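Local coordinates for protein cysteine desulfurase (Thermococcus onnurineus, PDB 5B89) that probably removes sulfur from L-cysteine with the help of pyridoxal 5'-phosphate, passing it to a sulfur carrier and leaving L-alanine, at residues I368-G373 against G388-S393; R322-L327 against G345-N350; S184-V189 against P379-L384. One frame throughout, in Å; residues are numbered along the deposited sequence.

Contact 1. Residues I368-G373 against G388-S393; sequences IMVRSG and GTVRAS. With ALA (alanine), chain H.
Arg371 and Arg391 pair across two antiparallel strands, each giving its backbone N-H to the carbonyl of the other. The bond from Arg391 N to Arg371 O is the shorter, at 2.8 Å; that from Arg371 N to Arg391 O runs to 3.2 Å. Gly373 and Thr389 form the next hydrogen-bonded pair, again joined both ways, and between the two lies the non-hydrogen-bonded pair of Ser372 and Val390, with their CA atoms 4.5 Å apart. Just before Thr389, Gly388 passes so near that a side chain would run into the carbonyl O of Gly373.

Around Val370 and Val390 the packing is apolar and tight. CB of Val370 sits 3.4 Å from Arg391 O, and its two methyls part from there: CG2 meets Val390 CG1 at 3.7 Å, whereas CG1 turns to the methyl of Ala392. Helix 356-365 covers this side, where Ser372 OG bonds to His357. The strands are the inner two of the four-stranded mixed sheet in the C-terminal part of this fold-type I PLP enzyme, and their other face looks to the active site.

That second face is polar, and its looser part is at the partly exposed Arg371, which makes a salt bridge with Asp41 and donates from NH1 to the carbonyl of Val67 of the second subunit. Arg371 and the buried Arg391 leave the sheet side by side, their guanidinium planes 52° apart, and CB of Arg371 lies 3.9 Å from Arg391 NH2. Arg391 extends with CG anti to the backbone N (chi1 -173°) and then bends at chi3, which brings its two terminal nitrogens to the carboxylate of the bound alanine: NH1 reaches O at 2.8 Å, in the guanidinium plane, and NH2 reaches OXT at 3.1 Å.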
loop_
_atom_site.group_PDB
_atom_site.type_symbol
_atom_site.label_atom_id
_atom_site.label_comp_id
_atom_site.label_asym_id
_atom_site.label_seq_id
_atom_site.Cartn_x
_atom_site.Cartn_y
_atom_site.Cartn_z
ATOM N N ILE B 368 2.087 6.079 -29.946
ATOM C CA ILE B 368 1.667 4.734 -29.588
ATOM C C ILE B 368 2.604 4.275 -28.441
ATOM O O ILE B 368 3.794 4.288 -28.492
ATOM C CB ILE B 368 1.855 3.776 -30.770
ATOM C CG1 ILE B 368 1.006 4.230 -31.975
ATOM C CG2 ILE B 368 1.515 2.339 -30.319
ATOM C CD1 ILE B 368 1.395 3.512 -33.277
ATOM N N MET B 369 1.935 3.873 -27.328
ATOM C CA MET B 369 2.568 3.546 -26.054
ATOM C C MET B 369 2.661 2.039 -25.934
ATOM O O MET B 369 1.649 1.372 -25.815
ATOM C CB MET B 369 1.736 4.126 -24.895
ATOM C CG MET B 369 1.236 5.557 -24.918
ATOM S SD MET B 369 2.463 6.907 -24.835
ATOM C CE MET B 369 2.751 7.331 -26.587
ATOM N N VAL B 370 3.914 1.613 -26.019
ATOM C CA VAL B 370 4.232 0.220 -25.775
ATOM C C VAL B 370 5.369 0.117 -24.783
ATOM O O VAL B 370 6.079 1.056 -24.497
ATOM C CB VAL B 370 4.594 -0.546 -27.083
ATOM C CG1 VAL B 370 3.460 -0.657 -28.046
ATOM C CG2 VAL B 370 5.852 -0.018 -27.746
ATOM N N ARG B 371 5.569 -1.110 -24.231
ATOM C CA ARG B 371 6.700 -1.311 -23.315
ATOM C C ARG B 371 7.740 -2.199 -23.983
ATOM O O ARG B 371 7.481 -2.937 -24.907
ATOM C CB ARG B 371 6.207 -1.873 -21.970
ATOM C CG ARG B 371 7.217 -1.513 -20.867
ATOM C CD ARG B 371 6.665 -1.354 -19.475
ATOM N NE ARG B 371 5.921 -0.148 -19.158
ATOM C CZ ARG B 371 6.313 0.866 -18.385
ATOM N NH1 ARG B 371 7.536 0.946 -17.871
ATOM N NH2 ARG B 371 5.447 1.797 -18.122
ATOM N N SER B 372 8.968 -1.977 -23.568
ATOM C CA SER B 372 10.090 -2.717 -24.097
ATOM C C SER B 372 10.983 -3.197 -22.957
ATOM O O SER B 372 11.032 -2.587 -21.936
ATOM C CB SER B 372 10.871 -1.840 -25.108
ATOM O OG SER B 372 11.197 -0.586 -24.522
ATOM N N GLY B 373 11.686 -4.286 -23.224
ATOM C CA GLY B 373 12.592 -4.843 -22.252
ATOM C C GLY B 373 12.265 -6.246 -21.834
ATOM O O GLY B 373 11.651 -6.918 -22.505
ATOM N N GLY B 388 14.993 -9.311 -24.676
ATOM C CA GLY B 388 13.758 -8.667 -24.346
ATOM C C GLY B 388 12.869 -8.593 -25.565
ATOM O O GLY B 388 13.181 -9.122 -26.575
ATOM N N THR B 389 11.738 -7.933 -25.408
ATOM C CA THR B 389 10.773 -7.800 -26.464
ATOM C C THR B 389 10.092 -6.448 -26.425
ATOM O O THR B 389 10.238 -5.716 -25.498
ATOM C CB THR B 389 9.609 -8.844 -26.338
ATOM O OG1 THR B 389 8.812 -8.547 -25.205
ATOM C CG2 THR B 389 10.094 -10.250 -26.199
ATOM N N VAL B 390 9.359 -6.174 -27.481
ATOM C CA VAL B 390 8.474 -5.045 -27.565
ATOM C C VAL B 390 7.132 -5.667 -27.204
ATOM O O VAL B 390 6.858 -6.752 -27.595
ATOM C CB VAL B 390 8.391 -4.406 -28.964
ATOM C CG1 VAL B 390 7.656 -3.087 -28.829
ATOM C CG2 VAL B 390 9.782 -4.146 -29.487
ATOM N N ARG B 391 6.328 -4.964 -26.427
ATOM C CA ARG B 391 5.047 -5.544 -25.962
ATOM C C ARG B 391 3.919 -4.562 -26.103
ATOM O O ARG B 391 3.924 -3.502 -25.481
ATOM C CB ARG B 391 5.128 -6.016 -24.480
ATOM C CG ARG B 391 3.928 -6.770 -23.944
ATOM C CD ARG B 391 4.131 -6.974 -22.448
ATOM N NE ARG B 391 3.994 -5.729 -21.700
ATOM C CZ ARG B 391 4.295 -5.551 -20.455
ATOM N NH1 ARG B 391 4.760 -6.566 -19.751
ATOM N NH2 ARG B 391 4.170 -4.379 -19.822
ATOM N N ALA B 392 2.949 -4.961 -26.897
ATOM C CA ALA B 392 1.715 -4.219 -27.062
ATOM C C ALA B 392 0.659 -5.015 -26.289
ATOM O O ALA B 392 0.555 -6.164 -26.452
ATOM C CB ALA B 392 1.325 -4.093 -28.507
ATOM N N SER B 393 -0.091 -4.374 -25.430
ATOM C CA SER B 393 -1.072 -5.036 -24.612
ATOM C C SER B 393 -2.308 -4.170 -24.537
ATOM O O SER B 393 -2.248 -2.974 -24.525
ATOM C CB SER B 393 -0.522 -5.337 -23.235
ATOM O OG SER B 393 -0.050 -4.199 -22.674
HETATM N N ALA H . 3.329 -6.885 -14.511
HETATM C CA ALA H . 3.611 -5.540 -15.218
HETATM C C ALA H . 4.615 -5.530 -16.396
HETATM O O ALA H . 4.827 -6.641 -16.937
HETATM C CB ALA H . 4.028 -4.366 -14.310
HETATM O OXT ALA H . 5.149 -4.490 -16.934
#

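Contact 2. Residues R322-L327 against G345-N350; sequences RTTEGL and GVVSFN
Thr323, the first residue of helix segment 322-327 to meet strand 346-349, brings its methyl CG2 to 4.2 Å from CG1 of Val347. Its hydroxyl is engaged within the helix, hydrogen-bonded to the carbonyl of Leu319, and the methyl alone makes the contact with the strand.

Thr324 repeats this division of labour. OG1 stands between the backbone N and the carbonyl carbon (chi1 57°), where it bonds to the carbonyl of Val320, and CG2 is thereby directed at the strand. There it meets both methyls of Val347, CG1 and CG2, each at 4.1 Å, the two side chains crossing at a slant. Both buried threonine hydroxyls are thus satisfied by the preceding turn of their own helix, and the surface they offer the sheet is apolar.

One turn after Thr323, Leu327 makes the remaining contacts through a single methyl. Its CD1 lies 4.0 Å from CG1 of Val347 and at the same distance from CB of Phe349. Past Val347 the leucine slides in the opposite direction; with Phe349 it crosses at about a right angle, and CD1 approaches the base of the ring obliquely. Val347 thus packs against three residues of the helix, its CG1 touching each.

Phe349 continues to Met410 of helix 400-415, and Thr323 touches Val403 of the same helix. In contrast, Ser348 points from the strand to the other face of the sheet. Helix and strand run nearly parallel, 20° apart, with their axes 9.8 Å from each other. This is the close packing of a helix on one face of a beta-sheet, as in an alpha/beta sandwich, here covering an outer strand of the C-terminal sheet.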
loop_
_atom_site.group_PDB
_atom_site.type_symbol
_atom_site.label_atom_id
_atom_site.label_comp_id
_atom_site.label_asym_id
_atom_site.label_seq_id
_atom_site.Cartn_x
_atom_site.Cartn_y
_atom_site.Cartn_z
ATOM N N ARG B 322 -6.063 -9.458 -35.101
ATOM C CA ARG B 322 -5.592 -8.563 -36.156
ATOM C C ARG B 322 -4.126 -8.170 -36.013
ATOM O O ARG B 322 -3.444 -8.113 -36.960
ATOM C CB ARG B 322 -6.509 -7.363 -36.314
ATOM C CG ARG B 322 -6.053 -6.385 -37.384
ATOM C CD ARG B 322 -6.077 -7.040 -38.762
ATOM N NE ARG B 322 -5.657 -6.043 -39.726
ATOM C CZ ARG B 322 -4.711 -6.195 -40.605
ATOM N NH1 ARG B 322 -4.102 -7.322 -40.723
ATOM N NH2 ARG B 322 -4.364 -5.189 -41.378
ATOM N N THR B 323 -3.658 -7.927 -34.788
ATOM C CA THR B 323 -2.298 -7.610 -34.582
ATOM C C THR B 323 -1.347 -8.677 -35.070
ATOM O O THR B 323 -0.399 -8.403 -35.763
ATOM C CB THR B 323 -1.948 -7.243 -33.054
ATOM O OG1 THR B 323 -2.824 -6.137 -32.709
ATOM C CG2 THR B 323 -0.584 -6.894 -32.887
ATOM N N THR B 324 -1.568 -9.893 -34.602
ATOM C CA THR B 324 -0.676 -11.006 -34.970
ATOM C C THR B 324 -0.677 -11.335 -36.495
ATOM O O THR B 324 0.371 -11.523 -37.012
ATOM C CB THR B 324 -1.054 -12.283 -34.111
ATOM O OG1 THR B 324 -2.398 -12.626 -34.292
ATOM C CG2 THR B 324 -0.672 -12.038 -32.611
ATOM N N GLU B 325 -1.863 -11.308 -37.050
ATOM C CA GLU B 325 -2.015 -11.489 -38.529
ATOM C C GLU B 325 -1.227 -10.403 -39.237
ATOM O O GLU B 325 -0.475 -10.651 -40.213
ATOM C CB GLU B 325 -3.436 -11.497 -38.913
ATOM C CG GLU B 325 -4.090 -12.818 -38.571
ATOM C CD GLU B 325 -5.623 -12.791 -38.607
ATOM O OE1 GLU B 325 -6.292 -11.784 -39.039
ATOM O OE2 GLU B 325 -6.321 -13.832 -38.283
ATOM N N GLY B 326 -1.382 -9.161 -38.756
ATOM C CA GLY B 326 -0.646 -8.064 -39.405
ATOM C C GLY B 326 0.864 -8.156 -39.245
ATOM O O GLY B 326 1.666 -7.815 -40.151
ATOM N N LEU B 327 1.356 -8.640 -38.123
ATOM C CA LEU B 327 2.727 -8.836 -37.922
ATOM C C LEU B 327 3.259 -9.952 -38.807
ATOM O O LEU B 327 4.425 -9.868 -39.286
ATOM C CB LEU B 327 3.044 -9.070 -36.395
ATOM C CG LEU B 327 2.797 -7.835 -35.505
ATOM C CD1 LEU B 327 3.168 -8.250 -34.067
ATOM C CD2 LEU B 327 3.604 -6.648 -35.909
ATOM N N GLY B 345 -4.594 -10.711 -24.083
ATOM C CA GLY B 345 -4.424 -9.451 -24.779
ATOM C C GLY B 345 -3.075 -8.827 -24.672
ATOM O O GLY B 345 -2.944 -7.723 -24.284
ATOM N N VAL B 346 -2.079 -9.608 -24.997
ATOM C CA VAL B 346 -0.694 -9.268 -24.911
ATOM C C VAL B 346 0.028 -9.805 -26.137
ATOM O O VAL B 346 -0.071 -10.970 -26.376
ATOM C CB VAL B 346 -0.039 -9.951 -23.692
ATOM C CG1 VAL B 346 1.423 -9.598 -23.583
ATOM C CG2 VAL B 346 -0.771 -9.565 -22.404
ATOM N N VAL B 347 0.717 -8.944 -26.888
ATOM C CA VAL B 347 1.526 -9.419 -28.041
ATOM C C VAL B 347 2.908 -8.870 -27.885
ATOM O O VAL B 347 3.159 -7.631 -28.040
ATOM C CB VAL B 347 0.876 -8.924 -29.340
ATOM C CG1 VAL B 347 1.759 -9.439 -30.490
ATOM C CG2 VAL B 347 -0.540 -9.434 -29.490
ATOM N N SER B 348 3.883 -9.721 -27.572
ATOM C CA SER B 348 5.278 -9.432 -27.556
ATOM C C SER B 348 5.833 -9.815 -28.915
ATOM O O SER B 348 5.434 -10.809 -29.532
ATOM C CB SER B 348 6.069 -10.293 -26.478
ATOM O OG SER B 348 6.020 -9.653 -25.210
ATOM N N PHE B 349 6.739 -8.970 -29.381
ATOM C CA PHE B 349 7.357 -9.120 -30.676
ATOM C C PHE B 349 8.720 -8.457 -30.687
ATOM O O PHE B 349 9.118 -7.816 -29.762
ATOM C CB PHE B 349 6.478 -8.520 -31.791
ATOM C CG PHE B 349 6.196 -7.050 -31.651
ATOM C CD1 PHE B 349 5.212 -6.619 -30.835
ATOM C CD2 PHE B 349 6.874 -6.115 -32.400
ATOM C CE1 PHE B 349 4.947 -5.294 -30.692
ATOM C CE2 PHE B 349 6.610 -4.784 -32.269
ATOM C CZ PHE B 349 5.640 -4.366 -31.421
ATOM N N ASN B 350 9.413 -8.675 -31.794
ATOM C CA ASN B 350 10.698 -8.042 -32.025
ATOM C C ASN B 350 10.867 -7.746 -33.509
ATOM O O ASN B 350 10.332 -8.393 -34.322
ATOM C CB ASN B 350 11.892 -8.887 -31.575
ATOM C CG ASN B 350 12.300 -8.631 -30.149
ATOM O OD1 ASN B 350 12.481 -7.537 -29.735
ATOM N ND2 ASN B 350 12.463 -9.677 -29.422
#

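Contact 3. Residues S184-V189 against P379-L384; sequences SNALGV and PVMKKL. With ALA (alanine), chain H.
The loop 184-189 makes a tight turn, with Gly188 N bonded to Ser184 O, and lies against helix 378-384, coming nearest where the CA atoms of Ala186 and Val380 stand 7.6 Å apart. Ser184 holds this turn from within: its OG accepts the backbone N-H of Leu187, with Leu187 N to Ser184 OG at 3.0 Å. A less straight bond joins Ala186 N to Ser184 OG at 3.2 Å, and the two together give the pattern of an ST turn and ST motif.

Between loop and helix the contact is wholly apolar. Ala186 offers its CB to the terminal methyl of Met381, CE, at 3.9 Å; the methionine chain folds at chi2 (-55°) and so returns to the loop although it leaves the helix on another course. Leu187 and Val380 meet tip to tip. CG1 of Val380, anti to its backbone N (chi1 167°), fits against the fork of the leucine, 3.9 Å from CG and nearly as close to both methyls. Leu187 CD2 also reaches Leu384 CD2, one turn further along the helix, at 4.0 Å. With Leu187 cut back to an alanine, Val380 CG1 would probably face a gap and Leu384 CD2 would lose its partner on the loop.

Asn185, next to this apolar patch, serves the active site: its ND2 donates to O of the bound alanine at 2.7 Å and also bonds to the carbonyl of His375. Asn185 touches the pyridoxal phosphate as well. A loop following the strand 177-181 at its C-terminal end, carrying an asparagine to the bound amino acid and cofactor, is characteristic of the active site of PLP enzymes of fold type I.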
loop_
_atom_site.group_PDB
_atom_site.type_symbol
_atom_site.label_atom_id
_atom_site.label_comp_id
_atom_site.label_asym_id
_atom_site.label_seq_id
_atom_site.Cartn_x
_atom_site.Cartn_y
_atom_site.Cartn_z
ATOM N N SER B 184 0.760 -15.064 -18.444
ATOM C CA SER B 184 2.057 -14.515 -18.550
ATOM C C SER B 184 2.069 -13.053 -19.049
ATOM O O SER B 184 1.511 -12.828 -20.108
ATOM C CB SER B 184 2.874 -15.331 -19.528
ATOM O OG SER B 184 4.123 -14.667 -19.775
ATOM N N ASN B 185 2.715 -12.157 -18.315
ATOM C CA ASN B 185 2.809 -10.759 -18.708
ATOM C C ASN B 185 3.769 -10.543 -19.862
ATOM O O ASN B 185 3.827 -9.461 -20.362
ATOM C CB ASN B 185 3.247 -9.937 -17.498
ATOM C CG ASN B 185 4.658 -10.269 -17.044
ATOM O OD1 ASN B 185 4.982 -11.463 -16.788
ATOM N ND2 ASN B 185 5.488 -9.261 -16.928
ATOM N N ALA B 186 4.628 -11.497 -20.185
ATOM C CA ALA B 186 5.582 -11.343 -21.272
ATOM C C ALA B 186 5.135 -12.046 -22.497
ATOM O O ALA B 186 5.336 -11.506 -23.615
ATOM C CB ALA B 186 6.943 -11.901 -20.854
ATOM N N LEU B 187 4.649 -13.280 -22.384
ATOM C CA LEU B 187 4.164 -14.050 -23.472
ATOM C C LEU B 187 2.698 -14.026 -23.805
ATOM O O LEU B 187 2.288 -14.279 -24.938
ATOM C CB LEU B 187 4.481 -15.570 -23.281
ATOM C CG LEU B 187 5.950 -15.849 -23.107
ATOM C CD1 LEU B 187 6.189 -17.288 -22.648
ATOM C CD2 LEU B 187 6.635 -15.680 -24.479
ATOM N N GLY B 188 1.839 -13.655 -22.844
ATOM C CA GLY B 188 0.414 -13.711 -23.035
ATOM C C GLY B 188 -0.260 -15.068 -23.017
ATOM O O GLY B 188 -1.444 -15.185 -23.190
ATOM N N VAL B 189 0.519 -16.077 -22.671
ATOM C CA VAL B 189 -0.096 -17.382 -22.502
ATOM C C VAL B 189 -1.130 -17.430 -21.354
ATOM O O VAL B 189 -0.794 -16.887 -20.262
ATOM C CB VAL B 189 0.941 -18.542 -22.314
ATOM C CG1 VAL B 189 1.969 -18.282 -21.260
ATOM C CG2 VAL B 189 0.238 -19.866 -22.204
ATOM N N PRO B 379 13.613 -15.001 -16.804
ATOM C CA PRO B 379 13.754 -16.394 -17.205
ATOM C C PRO B 379 13.035 -16.694 -18.493
ATOM O O PRO B 379 13.461 -17.578 -19.158
ATOM C CB PRO B 379 13.209 -17.161 -16.025
ATOM C CG PRO B 379 13.614 -16.294 -14.877
ATOM C CD PRO B 379 13.246 -14.904 -15.381
ATOM N N VAL B 380 11.989 -15.950 -18.825
ATOM C CA VAL B 380 11.308 -16.132 -20.092
ATOM C C VAL B 380 12.287 -15.737 -21.229
ATOM O O VAL B 380 12.413 -16.409 -22.197
ATOM C CB VAL B 380 10.016 -15.275 -20.214
ATOM C CG1 VAL B 380 9.514 -15.230 -21.642
ATOM C CG2 VAL B 380 8.915 -15.813 -19.315
ATOM N N MET B 381 12.933 -14.610 -21.063
ATOM C CA MET B 381 13.855 -14.129 -22.067
ATOM C C MET B 381 15.015 -15.094 -22.203
ATOM O O MET B 381 15.415 -15.435 -23.267
ATOM C CB MET B 381 14.332 -12.728 -21.764
ATOM C CG MET B 381 13.232 -11.716 -21.545
ATOM S SD MET B 381 12.074 -11.655 -22.924
ATOM C CE MET B 381 10.546 -11.112 -22.099
ATOM N N LYS B 382 15.517 -15.535 -21.080
ATOM C CA LYS B 382 16.681 -16.441 -21.125
ATOM C C LYS B 382 16.284 -17.793 -21.747
ATOM O O LYS B 382 17.064 -18.329 -22.552
ATOM C CB LYS B 382 17.271 -16.570 -19.741
ATOM C CG LYS B 382 17.931 -15.327 -19.281
ATOM C CD LYS B 382 18.428 -15.471 -17.842
ATOM C CE LYS B 382 18.933 -14.140 -17.413
ATOM N NZ LYS B 382 19.572 -14.248 -16.060
ATOM N N LYS B 383 15.065 -18.287 -21.513
ATOM C CA LYS B 383 14.547 -19.519 -22.142
ATOM C C LYS B 383 14.430 -19.379 -23.647
ATOM O O LYS B 383 14.718 -20.343 -24.456
ATOM C CB LYS B 383 13.230 -19.935 -21.498
ATOM C CG LYS B 383 12.575 -21.211 -22.005
ATOM C CD LYS B 383 11.276 -21.474 -21.252
ATOM C CE LYS B 383 10.537 -22.680 -21.696
ATOM N NZ LYS B 383 11.382 -23.926 -21.530
ATOM N N LEU B 384 13.958 -18.215 -24.083
ATOM C CA LEU B 384 13.777 -17.989 -25.510
ATOM C C LEU B 384 15.078 -17.563 -26.178
ATOM O O LEU B 384 15.137 -17.542 -27.385
ATOM C CB LEU B 384 12.655 -16.931 -25.757
ATOM C CG LEU B 384 11.251 -17.501 -25.813
ATOM C CD1 LEU B 384 10.917 -18.347 -24.582
ATOM C CD2 LEU B 384 10.257 -16.391 -25.906
HETATM N N ALA H . 3.329 -6.885 -14.511
HETATM C CA ALA H . 3.611 -5.540 -15.218
HETATM C C ALA H . 4.615 -5.530 -16.396
HETATM O O ALA H . 4.827 -6.641 -16.937
HETATM C CB ALA H . 4.028 -4.366 -14.310
HETATM O OXT ALA H . 5.149 -4.490 -16.934
#

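In the fold
Contacts 1 and 3 converge on the bound alanine, whose carboxylate O receives N-H groups from both Arg391 and Asn185. They also touch directly: Arg391 NH1 lies 3.1 Å from Asn185 O, probably a hydrogen bond, and Met381 SD packs on Gly388. The Arg391 side chain is about 6 Å from the bound pyridoxal phosphate. Contact 2 stands further back, with the Val347 side chain about 13 Å from the alanine, but it joins contact 1 through the neighbouring strands 346-349 and 389-393. It meets contact 3 through a probable hydrogen bond between Ser348 OG and Ala186 O, on the loop that holds the bound alanine.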